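Local coordinates for transcriptional regulator, PadR family (Bacillus cereus, PDB 4ESB), which probably binds DNA as a dimeric winged helix-turn-helix regulator of the PadR family, controlling transcription of target genes, at residues A[12-17]-A[30-35]. Numbering follows the deposited sequence.
Sequences GCILYI and TKLNKH
No flat group lies between Ile-17 and Leu-32, whose meeting is purely aliphatic. The imidazole of His-35 has Lys-31 O, of its own segment, at its edge in the ring plane, with His-35 CD2 3.2 Å from Lys-31 O. The Tyr-16 side chain packs on helix 78-101 and on Leu-102 of the second subunit.

Leu-32 bridges two residues one turn apart on helix 10-20. Leu-32 CD2 meets Ile-17 CD1 at 3.5 Å, and the two side chains cross at a slant. Leu-32 CD1 sits 4.0 Å from Ile-14 CG1, where the chains cross at about a right angle. In Ile-17, CG1 stands anti to the carbonyl carbon (chi1 -76°), and the extended chain carries CD1 to Leu-32. The other branch, Ile-17 CG2, lies 4.3 Å from Lys-31 CD. Lys-31 NZ leads away, to a weak, long ion pair with Glu-21.

The axes of 12-17 and 30-34 approach to 11.2 Å, their N-to-C directions 116° apart. Ile-14 also packs on Leu-48 and Met-52 of helix 42-54, and Ile-17 on Leu-101 of the second subunit. No hydrogen bond crosses between the segments; apolar packing joins helix 10-20 to helix 25-34 here, within the winged helix-turn-helix fold.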
loop_
_atom_site.group_PDB
_atom_site.type_symbol
_atom_site.label_atom_id
_atom_site.label_comp_id
_atom_site.label_asym_id
_atom_site.label_seq_id
_atom_site.Cartn_x
_atom_site.Cartn_y
_atom_site.Cartn_z
ATOM N N GLY A 12 -1.040 2.041 -10.160
ATOM C CA GLY A 12 -1.194 0.664 -10.597
ATOM C C GLY A 12 -2.605 0.338 -11.047
ATOM O O GLY A 12 -2.805 -0.401 -12.009
ATOM N N CYS A 13 -3.591 0.890 -10.350
ATOM C CA CYS A 13 -4.989 0.637 -10.684
ATOM C C CYS A 13 -5.376 1.383 -11.955
ATOM O O CYS A 13 -6.218 0.929 -12.724
ATOM C CB CYS A 13 -5.899 1.047 -9.527
ATOM S SG CYS A 13 -5.740 -0.023 -8.075
ATOM N N ILE A 14 -4.752 2.536 -12.163
ATOM C CA ILE A 14 -4.923 3.286 -13.399
ATOM C C ILE A 14 -4.351 2.505 -14.584
ATOM O O ILE A 14 -4.967 2.443 -15.648
ATOM C CB ILE A 14 -4.258 4.674 -13.310
ATOM C CG1 ILE A 14 -5.165 5.627 -12.534
ATOM C CG2 ILE A 14 -3.972 5.231 -14.703
ATOM C CD1 ILE A 14 -4.593 7.013 -12.336
ATOM N N LEU A 15 -3.178 1.904 -14.401
ATOM C CA LEU A 15 -2.585 1.088 -15.454
ATOM C C LEU A 15 -3.463 -0.121 -15.746
ATOM O O LEU A 15 -3.658 -0.482 -16.907
ATOM C CB LEU A 15 -1.178 0.621 -15.073
ATOM C CG LEU A 15 -0.069 1.675 -15.051
ATOM C CD1 LEU A 15 1.218 1.067 -14.518
ATOM C CD2 LEU A 15 0.154 2.264 -16.435
ATOM N N TYR A 16 -3.995 -0.744 -14.697
ATOM C CA TYR A 16 -4.861 -1.902 -14.885
ATOM C C TYR A 16 -6.059 -1.537 -15.745
ATOM O O TYR A 16 -6.366 -2.213 -16.724
ATOM C CB TYR A 16 -5.360 -2.455 -13.552
ATOM C CG TYR A 16 -6.303 -3.617 -13.747
ATOM C CD1 TYR A 16 -5.823 -4.871 -14.098
ATOM C CD2 TYR A 16 -7.676 -3.455 -13.611
ATOM C CE1 TYR A 16 -6.680 -5.936 -14.293
ATOM C CE2 TYR A 16 -8.542 -4.515 -13.803
ATOM C CZ TYR A 16 -8.038 -5.753 -14.144
ATOM O OH TYR A 16 -8.895 -6.809 -14.337
ATOM N N ILE A 17 -6.734 -0.458 -15.365
ATOM C CA ILE A 17 -7.944 -0.027 -16.050
ATOM C C ILE A 17 -7.659 0.309 -17.507
ATOM O O ILE A 17 -8.369 -0.146 -18.404
ATOM C CB ILE A 17 -8.577 1.186 -15.341
ATOM C CG1 ILE A 17 -9.293 0.726 -14.069
ATOM C CG2 ILE A 17 -9.558 1.898 -16.262
ATOM C CD1 ILE A 17 -9.513 1.823 -13.052
ATOM N N THR A 30 -14.335 8.473 -13.612
ATOM C CA THR A 30 -15.655 7.944 -13.284
ATOM C C THR A 30 -15.524 6.491 -12.846
ATOM O O THR A 30 -16.073 6.093 -11.818
ATOM C CB THR A 30 -16.636 8.026 -14.473
ATOM O OG1 THR A 30 -16.937 9.396 -14.761
ATOM C CG2 THR A 30 -17.933 7.292 -14.145
ATOM N N LYS A 31 -14.789 5.701 -13.626
ATOM C CA LYS A 31 -14.561 4.301 -13.281
ATOM C C LYS A 31 -13.844 4.188 -11.938
ATOM O O LYS A 31 -14.188 3.343 -11.115
ATOM C CB LYS A 31 -13.753 3.589 -14.369
ATOM C CG LYS A 31 -14.523 3.326 -15.657
ATOM C CD LYS A 31 -13.823 2.270 -16.499
ATOM C CE LYS A 31 -14.334 2.240 -17.932
ATOM N NZ LYS A 31 -15.733 1.743 -18.042
ATOM N N LEU A 32 -12.851 5.047 -11.716
ATOM C CA LEU A 32 -12.118 5.043 -10.454
ATOM C C LEU A 32 -13.068 5.320 -9.298
ATOM O O LEU A 32 -13.020 4.632 -8.279
ATOM C CB LEU A 32 -10.983 6.075 -10.470
ATOM C CG LEU A 32 -9.742 5.741 -11.309
ATOM C CD1 LEU A 32 -8.768 6.908 -11.305
ATOM C CD2 LEU A 32 -9.053 4.485 -10.799
ATOM N N ASN A 33 -13.933 6.322 -9.457
ATOM C CA ASN A 33 -14.932 6.639 -8.438
ATOM C C ASN A 33 -15.823 5.446 -8.119
ATOM O O ASN A 33 -16.042 5.118 -6.953
ATOM C CB ASN A 33 -15.817 7.804 -8.888
ATOM C CG ASN A 33 -15.087 9.129 -8.885
ATOM O OD1 ASN A 33 -14.091 9.306 -8.183
ATOM N ND2 ASN A 33 -15.588 10.076 -9.666
ATOM N N LYS A 34 -16.334 4.797 -9.161
ATOM C CA LYS A 34 -17.334 3.750 -8.987
ATOM C C LYS A 34 -16.717 2.416 -8.559
ATOM O O LYS A 34 -17.436 1.472 -8.235
ATOM C CB LYS A 34 -18.158 3.574 -10.268
ATOM C CG LYS A 34 -19.304 2.588 -10.122
ATOM C CD LYS A 34 -20.235 2.621 -11.315
ATOM C CE LYS A 34 -21.361 1.621 -11.137
ATOM N NZ LYS A 34 -22.295 1.608 -12.289
ATOM N N HIS A 35 -15.389 2.340 -8.557
ATOM C CA HIS A 35 -14.704 1.168 -8.019
ATOM C C HIS A 35 -14.116 1.450 -6.638
ATOM O O HIS A 35 -13.391 0.621 -6.089
ATOM C CB HIS A 35 -13.620 0.665 -8.978
ATOM C CG HIS A 35 -14.156 -0.162 -10.106
ATOM N ND1 HIS A 35 -14.242 -1.536 -10.046
ATOM C CD2 HIS A 35 -14.642 0.194 -11.318
ATOM C CE1 HIS A 35 -14.754 -1.992 -11.175
ATOM N NE2 HIS A 35 -15.005 -0.965 -11.964
#